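PDB 4IGB: LPXTG cell wall surface protein from Streptococcus gordonii, which is a peptidoglycan-anchored surface protein of the streptococcal cell wall whose N-terminal region, comprising the N1 and N2 domains, probably serves in adhesion. Local coordinates for residues B[74-79]-B[134-139]; B[192-197]-B[283-288]; B[215-220]-B[233-238]; B[312-317]-B[390-395]. One frame throughout, in Å; residues are numbered along the deposited sequence.

Contact 1 (B[74-79]-B[134-139])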
# COMPACT_ATOMS: atom_id res chain seq x y z
N LEU B 74 -11.98 -8.17 22.61
CA LEU B 74 -12.47 -7.03 23.37
C LEU B 74 -13.38 -7.52 24.50
O LEU B 74 -14.32 -8.28 24.26
CB LEU B 74 -13.25 -6.09 22.44
CG LEU B 74 -12.38 -5.22 21.53
CD1 LEU B 74 -13.22 -4.59 20.42
CD2 LEU B 74 -11.64 -4.15 22.35
N LYS B 75 -13.10 -7.09 25.72
CA LYS B 75 -13.93 -7.42 26.88
C LYS B 75 -15.25 -6.65 26.87
O LYS B 75 -15.25 -5.42 26.94
CB LYS B 75 -13.19 -7.09 28.17
CG LYS B 75 -11.84 -7.78 28.29
CD LYS B 75 -10.99 -7.17 29.40
CE LYS B 75 -9.67 -7.92 29.52
NZ LYS B 75 -8.68 -7.20 30.35
N VAL B 76 -16.37 -7.36 26.81
CA VAL B 76 -17.66 -6.68 26.78
C VAL B 76 -18.29 -6.53 28.16
O VAL B 76 -17.94 -7.26 29.09
CB VAL B 76 -18.66 -7.36 25.80
CG1 VAL B 76 -18.06 -7.40 24.42
CG2 VAL B 76 -18.99 -8.75 26.26
N ASP B 77 -19.18 -5.56 28.31
CA ASP B 77 -20.00 -5.49 29.51
C ASP B 77 -21.17 -6.43 29.30
O ASP B 77 -22.06 -6.16 28.50
CB ASP B 77 -20.50 -4.06 29.73
CG ASP B 77 -21.18 -3.88 31.09
OD1 ASP B 77 -21.79 -4.85 31.58
OD2 ASP B 77 -21.09 -2.77 31.65
N LYS B 78 -21.16 -7.57 29.99
CA LYS B 78 -22.16 -8.61 29.75
C LYS B 78 -23.55 -8.18 30.21
O LYS B 78 -24.55 -8.82 29.85
CB LYS B 78 -21.74 -9.91 30.44
CG LYS B 78 -20.51 -10.56 29.83
CD LYS B 78 -19.81 -11.50 30.82
CE LYS B 78 -20.75 -12.61 31.31
NZ LYS B 78 -21.20 -13.47 30.18
N SER B 79 -23.63 -7.10 30.97
CA SER B 79 -24.91 -6.65 31.49
C SER B 79 -25.59 -5.69 30.53
O SER B 79 -26.74 -5.31 30.74
CB SER B 79 -24.75 -5.96 32.85
OG SER B 79 -24.28 -4.63 32.69
N SER B 134 -16.93 -13.96 27.69
CA SER B 134 -16.75 -12.59 28.17
C SER B 134 -16.11 -11.63 27.16
O SER B 134 -16.05 -10.43 27.41
CB SER B 134 -15.91 -12.58 29.45
OG SER B 134 -14.60 -13.04 29.18
N THR B 135 -15.64 -12.15 26.03
CA THR B 135 -14.99 -11.27 25.06
C THR B 135 -15.53 -11.49 23.65
O THR B 135 -16.26 -12.45 23.38
CB THR B 135 -13.47 -11.46 25.05
OG1 THR B 135 -13.14 -12.73 24.48
CG2 THR B 135 -12.89 -11.36 26.46
N VAL B 136 -15.17 -10.57 22.75
CA VAL B 136 -15.56 -10.68 21.35
C VAL B 136 -14.31 -10.52 20.48
O VAL B 136 -13.45 -9.68 20.75
CB VAL B 136 -16.62 -9.61 20.98
CG1 VAL B 136 -16.85 -9.55 19.49
CG2 VAL B 136 -17.94 -9.88 21.71
N GLU B 137 -14.21 -11.36 19.46
CA GLU B 137 -13.07 -11.35 18.55
C GLU B 137 -13.06 -10.09 17.69
O GLU B 137 -14.11 -9.63 17.24
CB GLU B 137 -13.17 -12.59 17.65
CG GLU B 137 -12.01 -12.77 16.68
CD GLU B 137 -10.74 -13.28 17.35
OE1 GLU B 137 -10.84 -14.02 18.36
OE2 GLU B 137 -9.64 -12.95 16.87
N PHE B 138 -11.89 -9.52 17.44
CA PHE B 138 -11.81 -8.47 16.42
C PHE B 138 -10.59 -8.51 15.51
O PHE B 138 -10.64 -7.99 14.40
CB PHE B 138 -12.00 -7.06 17.02
CG PHE B 138 -10.80 -6.53 17.75
CD1 PHE B 138 -9.93 -5.64 17.12
CD2 PHE B 138 -10.54 -6.89 19.07
CE1 PHE B 138 -8.83 -5.14 17.79
CE2 PHE B 138 -9.43 -6.39 19.74
CZ PHE B 138 -8.58 -5.51 19.11
N PHE B 139 -9.51 -9.15 15.95
CA PHE B 139 -8.24 -9.04 15.24
C PHE B 139 -7.26 -10.14 15.60
O PHE B 139 -7.12 -10.51 16.77
CB PHE B 139 -7.61 -7.67 15.54
CG PHE B 139 -6.25 -7.46 14.92
CD1 PHE B 139 -6.11 -7.24 13.56
CD2 PHE B 139 -5.11 -7.47 15.72
CE1 PHE B 139 -4.87 -7.03 12.99
CE2 PHE B 139 -3.85 -7.26 15.15
CZ PHE B 139 -3.73 -7.04 13.79
O HOH W 1 -16.15 -9.00 29.90

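Contact 2 (B[192-197]-B[283-288]). With SO4 (sulfate ion), chain J.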
# COMPACT_ATOMS: atom_id res chain seq x y z
N LEU B 192 0.79 3.36 -0.47
CA LEU B 192 0.29 2.15 0.13
C LEU B 192 -0.74 1.49 -0.76
O LEU B 192 -1.65 2.14 -1.23
CB LEU B 192 -0.36 2.45 1.48
CG LEU B 192 -1.01 1.23 2.11
CD1 LEU B 192 0.05 0.16 2.43
CD2 LEU B 192 -1.80 1.63 3.37
N VAL B 193 -0.60 0.19 -0.96
CA VAL B 193 -1.62 -0.57 -1.67
C VAL B 193 -2.29 -1.59 -0.75
O VAL B 193 -1.63 -2.24 0.07
CB VAL B 193 -1.05 -1.28 -2.91
CG1 VAL B 193 -2.05 -2.28 -3.50
CG2 VAL B 193 -0.62 -0.25 -3.94
N MET B 194 -3.60 -1.69 -0.87
CA MET B 194 -4.35 -2.73 -0.18
C MET B 194 -5.13 -3.56 -1.19
O MET B 194 -5.56 -3.05 -2.23
CB MET B 194 -5.28 -2.13 0.86
CG MET B 194 -4.54 -1.58 2.10
SD MET B 194 -5.64 -1.23 3.49
CE MET B 194 -6.00 -2.90 4.07
N LYS B 195 -5.31 -4.84 -0.89
CA LYS B 195 -6.03 -5.72 -1.79
C LYS B 195 -7.00 -6.62 -1.03
O LYS B 195 -6.70 -7.77 -0.74
CB LYS B 195 -5.04 -6.55 -2.61
CG LYS B 195 -5.71 -7.50 -3.61
CD LYS B 195 -4.68 -8.29 -4.40
CE LYS B 195 -3.86 -9.20 -3.52
NZ LYS B 195 -4.72 -10.20 -2.85
N PRO B 196 -8.18 -6.09 -0.68
CA PRO B 196 -9.16 -6.91 0.04
C PRO B 196 -9.57 -8.07 -0.87
O PRO B 196 -9.74 -7.85 -2.07
CB PRO B 196 -10.36 -5.98 0.21
CG PRO B 196 -9.91 -4.63 -0.20
CD PRO B 196 -8.74 -4.79 -1.11
N THR B 197 -9.75 -9.26 -0.32
CA THR B 197 -10.23 -10.39 -1.10
C THR B 197 -11.33 -11.14 -0.37
O THR B 197 -11.49 -11.00 0.84
CB THR B 197 -9.10 -11.40 -1.40
OG1 THR B 197 -8.63 -11.95 -0.17
CG2 THR B 197 -7.95 -10.72 -2.12
N PHE B 283 -5.83 -9.61 5.40
CA PHE B 283 -5.22 -8.50 4.70
C PHE B 283 -3.70 -8.53 4.78
O PHE B 283 -3.13 -8.88 5.82
CB PHE B 283 -5.67 -7.17 5.31
CG PHE B 283 -7.15 -7.01 5.37
CD1 PHE B 283 -7.84 -6.42 4.32
CD2 PHE B 283 -7.86 -7.43 6.48
CE1 PHE B 283 -9.22 -6.26 4.37
CE2 PHE B 283 -9.23 -7.28 6.56
CZ PHE B 283 -9.92 -6.69 5.50
N GLY B 284 -3.06 -8.12 3.70
CA GLY B 284 -1.65 -7.78 3.73
C GLY B 284 -1.49 -6.32 3.40
O GLY B 284 -2.46 -5.63 3.12
N LEU B 285 -0.26 -5.81 3.44
CA LEU B 285 -0.02 -4.46 2.96
C LEU B 285 1.00 -4.54 1.84
O LEU B 285 1.93 -5.34 1.89
CB LEU B 285 0.48 -3.54 4.07
CG LEU B 285 -0.41 -3.40 5.30
CD1 LEU B 285 0.30 -2.51 6.32
CD2 LEU B 285 -1.75 -2.80 4.93
N TYR B 286 0.82 -3.72 0.81
CA TYR B 286 1.62 -3.86 -0.39
C TYR B 286 2.14 -2.52 -0.90
O TYR B 286 1.67 -1.45 -0.48
CB TYR B 286 0.79 -4.48 -1.50
CG TYR B 286 0.03 -5.74 -1.16
CD1 TYR B 286 0.49 -6.99 -1.57
CD2 TYR B 286 -1.17 -5.68 -0.45
CE1 TYR B 286 -0.22 -8.15 -1.27
CE2 TYR B 286 -1.89 -6.85 -0.15
CZ TYR B 286 -1.40 -8.07 -0.56
OH TYR B 286 -2.11 -9.21 -0.26
N ILE B 287 3.10 -2.59 -1.81
CA ILE B 287 3.37 -1.51 -2.73
C ILE B 287 3.63 -2.11 -4.10
O ILE B 287 3.99 -3.29 -4.23
CB ILE B 287 4.62 -0.67 -2.34
CG1 ILE B 287 5.86 -1.56 -2.27
CG2 ILE B 287 4.40 0.09 -1.04
CD1 ILE B 287 7.17 -0.78 -2.16
N GLU B 288 3.47 -1.28 -5.12
CA GLU B 288 3.79 -1.69 -6.47
C GLU B 288 5.30 -1.68 -6.65
O GLU B 288 6.02 -1.10 -5.85
CB GLU B 288 3.08 -0.77 -7.46
CG GLU B 288 1.56 -0.88 -7.33
CD GLU B 288 0.82 0.34 -7.83
OE1 GLU B 288 0.34 0.29 -8.98
OE2 GLU B 288 0.71 1.35 -7.07
S SO4 J . -1.21 -12.24 -2.04
O1 SO4 J . -2.26 -12.67 -2.96
O2 SO4 J . -1.80 -11.47 -0.96
O3 SO4 J . -0.24 -11.44 -2.77
O4 SO4 J . -0.56 -13.42 -1.45
O HOH W 2 -4.91 -5.84 1.67
O HOH W 3 -4.38 -8.83 1.16

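Contact 3 (B[215-220]-B[233-238])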
# COMPACT_ATOMS: atom_id res chain seq x y z
N ASN B 215 -13.16 8.66 3.31
CA ASN B 215 -12.59 9.74 2.50
C ASN B 215 -12.03 9.17 1.19
O ASN B 215 -11.01 9.62 0.65
CB ASN B 215 -11.51 10.44 3.32
CG ASN B 215 -11.31 11.88 2.94
OD1 ASN B 215 -10.24 12.46 3.20
ND2 ASN B 215 -12.32 12.49 2.33
N TYR B 216 -12.72 8.17 0.67
CA TYR B 216 -12.25 7.39 -0.48
C TYR B 216 -11.73 8.21 -1.66
O TYR B 216 -10.58 8.04 -2.06
CB TYR B 216 -13.38 6.45 -0.93
CG TYR B 216 -13.16 5.74 -2.24
CD1 TYR B 216 -12.01 5.00 -2.48
CD2 TYR B 216 -14.15 5.76 -3.23
CE1 TYR B 216 -11.82 4.33 -3.68
CE2 TYR B 216 -13.98 5.09 -4.43
CZ TYR B 216 -12.82 4.37 -4.65
OH TYR B 216 -12.65 3.69 -5.83
N GLN B 217 -12.56 9.09 -2.21
CA GLN B 217 -12.22 9.82 -3.42
C GLN B 217 -11.12 10.86 -3.16
O GLN B 217 -10.38 11.23 -4.07
CB GLN B 217 -13.46 10.49 -4.05
CG GLN B 217 -14.52 9.53 -4.57
CD GLN B 217 -15.66 9.29 -3.57
OE1 GLN B 217 -15.46 9.34 -2.36
NE2 GLN B 217 -16.86 9.04 -4.09
N ASN B 218 -11.02 11.32 -1.92
CA ASN B 218 -9.92 12.23 -1.55
C ASN B 218 -8.60 11.51 -1.24
O ASN B 218 -7.54 12.11 -1.32
CB ASN B 218 -10.30 13.11 -0.35
CG ASN B 218 -11.29 14.20 -0.72
OD1 ASN B 218 -12.18 14.54 0.07
ND2 ASN B 218 -11.15 14.75 -1.92
N ASP B 219 -8.67 10.22 -0.91
CA ASP B 219 -7.48 9.52 -0.38
C ASP B 219 -6.89 8.45 -1.29
O ASP B 219 -5.76 8.00 -1.08
CB ASP B 219 -7.80 8.87 0.97
CG ASP B 219 -7.89 9.87 2.11
OD1 ASP B 219 -7.65 11.07 1.86
OD2 ASP B 219 -8.21 9.46 3.24
N VAL B 220 -7.67 8.03 -2.28
CA VAL B 220 -7.23 6.96 -3.16
C VAL B 220 -6.94 7.49 -4.57
O VAL B 220 -7.73 8.27 -5.13
CB VAL B 220 -8.25 5.78 -3.17
CG1 VAL B 220 -7.90 4.76 -4.22
CG2 VAL B 220 -8.26 5.13 -1.81
N GLN B 233 -20.59 -1.50 -5.01
CA GLN B 233 -19.80 -0.36 -4.57
C GLN B 233 -20.74 0.76 -4.18
O GLN B 233 -21.53 1.26 -4.98
CB GLN B 233 -18.82 0.13 -5.64
CG GLN B 233 -18.07 1.38 -5.18
CD GLN B 233 -16.94 1.76 -6.12
OE1 GLN B 233 -16.25 0.89 -6.66
NE2 GLN B 233 -16.77 3.06 -6.34
N GLU B 234 -20.67 1.15 -2.92
CA GLU B 234 -21.63 2.07 -2.39
C GLU B 234 -20.91 3.30 -1.87
O GLU B 234 -20.16 3.21 -0.90
CB GLU B 234 -22.39 1.39 -1.28
CG GLU B 234 -23.19 2.30 -0.40
CD GLU B 234 -23.95 1.52 0.63
OE1 GLU B 234 -24.88 0.78 0.23
OE2 GLU B 234 -23.60 1.63 1.83
N GLU B 235 -21.14 4.43 -2.52
CA GLU B 235 -20.46 5.67 -2.15
C GLU B 235 -21.34 6.58 -1.31
O GLU B 235 -22.34 7.13 -1.78
CB GLU B 235 -19.98 6.40 -3.41
CG GLU B 235 -18.79 5.72 -4.06
CD GLU B 235 -18.52 6.21 -5.46
OE1 GLU B 235 -19.12 7.23 -5.87
OE2 GLU B 235 -17.70 5.58 -6.15
N ALA B 236 -20.96 6.73 -0.04
CA ALA B 236 -21.61 7.69 0.84
C ALA B 236 -20.69 8.90 0.94
O ALA B 236 -19.59 8.90 0.38
CB ALA B 236 -21.87 7.08 2.22
N SER B 237 -21.13 9.94 1.62
CA SER B 237 -20.33 11.17 1.65
C SER B 237 -19.01 11.00 2.40
O SER B 237 -18.01 11.62 2.05
CB SER B 237 -21.13 12.31 2.27
OG SER B 237 -21.55 11.92 3.56
N ASP B 238 -18.99 10.14 3.42
CA ASP B 238 -17.81 10.00 4.27
C ASP B 238 -16.93 8.79 3.93
O ASP B 238 -15.85 8.64 4.50
CB ASP B 238 -18.23 9.86 5.72
CG ASP B 238 -19.00 8.59 5.97
OD1 ASP B 238 -20.12 8.47 5.41
OD2 ASP B 238 -18.51 7.71 6.71
O HOH W 4 -16.70 8.17 -0.32
O HOH W 5 -19.10 9.91 -2.05

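Contact 4 (B[312-317]-B[390-395])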
# COMPACT_ATOMS: atom_id res chain seq x y z
N THR B 312 28.65 14.46 -17.36
CA THR B 312 27.59 13.86 -18.13
C THR B 312 26.92 12.77 -17.32
O THR B 312 27.59 11.89 -16.79
CB THR B 312 28.16 13.23 -19.42
OG1 THR B 312 28.91 14.22 -20.13
CG2 THR B 312 27.05 12.71 -20.32
N TYR B 313 25.60 12.84 -17.23
CA TYR B 313 24.83 11.88 -16.47
C TYR B 313 24.06 10.94 -17.39
O TYR B 313 23.36 11.38 -18.29
CB TYR B 313 23.85 12.60 -15.54
CG TYR B 313 24.53 13.44 -14.46
CD1 TYR B 313 25.17 12.83 -13.38
CD2 TYR B 313 24.53 14.82 -14.51
CE1 TYR B 313 25.79 13.58 -12.38
CE2 TYR B 313 25.15 15.59 -13.52
CZ TYR B 313 25.77 14.96 -12.46
OH TYR B 313 26.38 15.70 -11.47
N LYS B 314 24.21 9.64 -17.17
CA LYS B 314 23.45 8.65 -17.91
C LYS B 314 22.50 7.97 -16.96
O LYS B 314 22.92 7.37 -15.97
CB LYS B 314 24.37 7.61 -18.55
CG LYS B 314 23.66 6.64 -19.49
CD LYS B 314 24.66 5.63 -20.08
CE LYS B 314 23.98 4.59 -20.98
NZ LYS B 314 24.91 3.49 -21.38
N ALA B 315 21.21 8.07 -17.25
CA ALA B 315 20.21 7.44 -16.41
C ALA B 315 19.41 6.42 -17.19
O ALA B 315 18.86 6.72 -18.26
CB ALA B 315 19.29 8.48 -15.80
N THR B 316 19.32 5.22 -16.64
CA THR B 316 18.57 4.14 -17.27
C THR B 316 17.34 3.81 -16.46
O THR B 316 17.44 3.42 -15.29
CB THR B 316 19.45 2.91 -17.38
OG1 THR B 316 20.63 3.26 -18.12
CG2 THR B 316 18.69 1.77 -18.06
N PHE B 317 16.17 3.96 -17.07
CA PHE B 317 14.92 3.77 -16.33
C PHE B 317 14.22 2.50 -16.76
O PHE B 317 13.84 2.37 -17.92
CB PHE B 317 14.00 4.98 -16.54
CG PHE B 317 14.62 6.30 -16.13
CD1 PHE B 317 14.43 6.79 -14.85
CD2 PHE B 317 15.39 7.03 -17.01
CE1 PHE B 317 15.02 7.99 -14.45
CE2 PHE B 317 15.97 8.24 -16.63
CZ PHE B 317 15.78 8.72 -15.34
N ILE B 390 16.50 5.55 -21.63
CA ILE B 390 17.83 5.99 -21.25
C ILE B 390 17.95 7.47 -21.52
O ILE B 390 17.78 7.91 -22.66
CB ILE B 390 18.92 5.31 -22.10
CG1 ILE B 390 18.63 3.82 -22.29
CG2 ILE B 390 20.30 5.54 -21.52
CD1 ILE B 390 18.50 3.07 -21.02
N ILE B 391 18.26 8.25 -20.49
CA ILE B 391 18.39 9.69 -20.69
C ILE B 391 19.80 10.11 -20.38
O ILE B 391 20.32 9.82 -19.30
CB ILE B 391 17.43 10.49 -19.81
CG1 ILE B 391 15.99 10.02 -20.03
CG2 ILE B 391 17.60 11.98 -20.06
CD1 ILE B 391 15.01 10.72 -19.16
N THR B 392 20.42 10.79 -21.33
CA THR B 392 21.78 11.27 -21.13
C THR B 392 21.80 12.79 -21.02
O THR B 392 21.42 13.49 -21.95
CB THR B 392 22.68 10.78 -22.28
OG1 THR B 392 22.57 9.36 -22.37
CG2 THR B 392 24.13 11.16 -22.03
N TYR B 393 22.24 13.30 -19.87
CA TYR B 393 22.25 14.73 -19.61
C TYR B 393 23.66 15.29 -19.70
O TYR B 393 24.55 14.86 -18.97
CB TYR B 393 21.73 15.04 -18.21
CG TYR B 393 20.39 14.41 -17.84
CD1 TYR B 393 19.21 15.13 -17.96
CD2 TYR B 393 20.33 13.13 -17.31
CE1 TYR B 393 18.00 14.58 -17.58
CE2 TYR B 393 19.11 12.57 -16.92
CZ TYR B 393 17.96 13.30 -17.06
OH TYR B 393 16.74 12.76 -16.69
N LYS B 394 23.85 16.26 -20.58
CA LYS B 394 25.12 16.96 -20.66
C LYS B 394 25.06 18.21 -19.80
O LYS B 394 24.17 19.05 -19.97
CB LYS B 394 25.42 17.34 -22.12
CG LYS B 394 25.74 16.16 -23.03
CD LYS B 394 26.04 16.63 -24.45
CE LYS B 394 26.51 15.48 -25.34
NZ LYS B 394 26.73 15.91 -26.75
N THR B 395 26.00 18.33 -18.87
CA THR B 395 26.16 19.56 -18.10
C THR B 395 27.63 19.97 -18.10
O THR B 395 28.50 19.23 -18.58
CB THR B 395 25.72 19.40 -16.63
OG1 THR B 395 26.67 18.60 -15.93
CG2 THR B 395 24.35 18.76 -16.53
O HOH W 6 28.55 17.12 -20.38

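Contact 1 (B[74-79]-B[134-139])
Leu74 and Val136 form an antiparallel hydrogen-bonded pair, followed by the non-hydrogen-bonded pair of Lys75 with Thr135; the first segment leaves the sheet after Lys75, where the second enters it at Thr135. Leu74 N donates to Val136 O at 2.8 Å, and Val136 N returns the bond to Leu74 O. Beyond the strand end Val76 N still reaches Ser134 O at 3.1 Å, and a water bonded to Val76 O and Ser134 O bridges the two segments as they part. On the side of Leu74 and Val136 the packing is apolar. The branch point CG of Leu74 lies 3.5 Å from Phe138 CD2, with CD1 close to the same ring atom, and the two side chains cross at about a right angle. Phe138 CG sits between its backbone N and carbonyl carbon (chi1 77°), which brings the ring over to Leu74. Val76 CG1 meets Val136 CG2 at 3.7 Å, again crosswise. On the other side Lys75 and Thr135 run side by side. Lys78 folds its chain at chi3 and chi4, passing Ser134 CA with CD, and its NZ is gripped by the carbonyls of Met128, in the last turn of helix 122-129, and of Ser130 and Lys133 just after it. A classic beta bulge, Phe138 and Phe139 both facing Phe72, interrupts the pairing further along. Strand 103-118 packs against the apolar side through Val114 and Leu116, with Phe86 of strand 84-100 also touching Leu74.

Contact 2 (B[192-197]-B[283-288])
Val193 and Tyr286 make a single antiparallel bridge, and the tight part of the contact gathers around it. Val193 N donates to Tyr286 O at 2.8 Å, while Tyr286 N gives a less straight bond to Val193 O. Val193 CB is 4.0 Å from Tyr286 CB. The backbone oxygen of Val193 lies at the edge of the Tyr286 ring, near its plane. Val193 CG2 meets Glu288 OE2 at 3.8 Å, the two side chains crossing at about a right angle, and a salt bridge to Arg263 holds the carboxylate. On the apolar side Met194 runs beside Leu285, Met194 CG to Leu285 CD2 at 4.2 Å. Its bend at chi3 (75°) then carries Met194 CE to within 4.0 Å of Phe283 CD1. Toward residues 195 and 284 the backbones separate and water takes over. One molecule joins Lys195 N to Gly284 O; a second links Lys195 O, Gly284 N and Tyr286 OH, the last at 2.7 Å. The Tyr286 hydroxyl also approaches a sulfate, probably from the crystallisation liquor, too closely for the detail of that bond to be trusted. Lys195 curls over the hydroxyl, CE 3.7 Å from Tyr286 OH; its NZ bonds to Asn255 and only weakly to the sulfate. Continued through two bridging waters, this lone bridge links the edge strand 193-194 of a mixed sheet to strand 280-287, an inner strand of an antiparallel sheet, within the beta-rich N1 domain.

Contact 3 (B[215-220]-B[233-238])
Asn215 N donates to Asp238 O at 2.9 Å, a nearly straight bond (169°) that approaches from above the carbonyl plane. It is the direct backbone link between the start of helix 216-219 and the turn after strand 232-235. The remaining first-shell contacts are made by side chains. Tyr216 turns its CE2 toward Gln233 NE2 at 3.9 Å, with the amide plane perpendicular to the ring, and Glu235 OE2 lies at the ring edge, near its plane. CG of Tyr216 stands opposite its own backbone N (chi1 170°), which sends the ring out toward the strand. Gln217 bends at chi2 (97°) so that its amide turns toward segment 233-238, where Gln217 NE2 comes within 3.4 Å of Glu235 OE1. Two waters extend this reach: one donates to Gln217 OE1 and to Ala236 O, the other accepts from Gln217 NE2 and donates a hydrogen bond to Ala236 O at 2.7 Å. Further out, Gln233 NE2 bonds to Glu235 OE2 at 2.7 Å, in the plane of its amide, and helps to hold that carboxylate beside the tyrosine. Glu16 ties the next layer together, its OE2 accepting from both Tyr216 OH and Gln233 NE2, while Gln233 OE1 receives bonds from Arg223 and Trp242. The Trp242 ring also meets Tyr216 edge-to-face. With one direct backbone bond and two bridging waters, the contact depends chiefly on polar groups. Glu16 and Glu235 both accept from the Gln233 amide, whose hydrogen bonds probably ease the crowding of their negative charges, with Arg223 close by.

Contact 4 (B[312-317]-B[390-395])
Thr316 and Ile390 face each other as a non-hydrogen-bonded pair near one end of a regular antiparallel pairing, and the isoleucine can be followed outward. Ile390 CB lies 4.1 Å from Ala315 O. Ile390 CG2 passes that same oxygen and meets Lys314 CE at 3.8 Å, against the extended lysine chain. CG1 stands beside the backbone N (chi1 -43°), and a further turn at chi2 brings CD1 alongside Thr316; Ile390 CD1 is modelled 3.2 Å from Thr316 CG2, a doubtful closeness. Thr312 and Thr392, diagonal neighbours, touch by their CG2 methyls on this side. On the buried side Phe317 CE2 rests on Ile391 CD1 at 3.7 Å, and Tyr393 brings CD2 to the CB of Tyr313; Ile391 CG2 lies over one face of the Tyr393 ring, offset toward its rim. Four backbone bonds join the strands, in reciprocal pairs between Tyr313 and Tyr393 and between Ala315 and Ile391. Met335 and Gln337 of strand 333-338, with Val413 and Leu415 of strand 409-417, pack against the buried side chains. Such alternation, Tyr313, Ala315, Ile391 and Tyr393 inward, Thr312, Lys314, Thr316, Ile390, Thr392 and Lys394 outward, is expected of a beta-sandwich layer, consistent with the adhesin-type fold of the N2 domain.

From the N terminus, contact 1 closes first, joining neighbouring strands 68-75 and 135-142 around an excursion that includes strands 84-100 and 103-118 and helix 122-129. The chain next opens contact 2 at residues 192-197, which is not closed until residues 283-288. Contact 3 both opens and closes within that interval, bringing helix 216-219 to the edge strand 232-235. Contacts 1 and 2 both reach the six-stranded sheet, through strands 135-142 and 280-287, although their centres lie about 28 Å apart. Contact 4 follows in series within the N2 domain, its centre about 60 Å from that of contact 1. No two contacts cross along the chain.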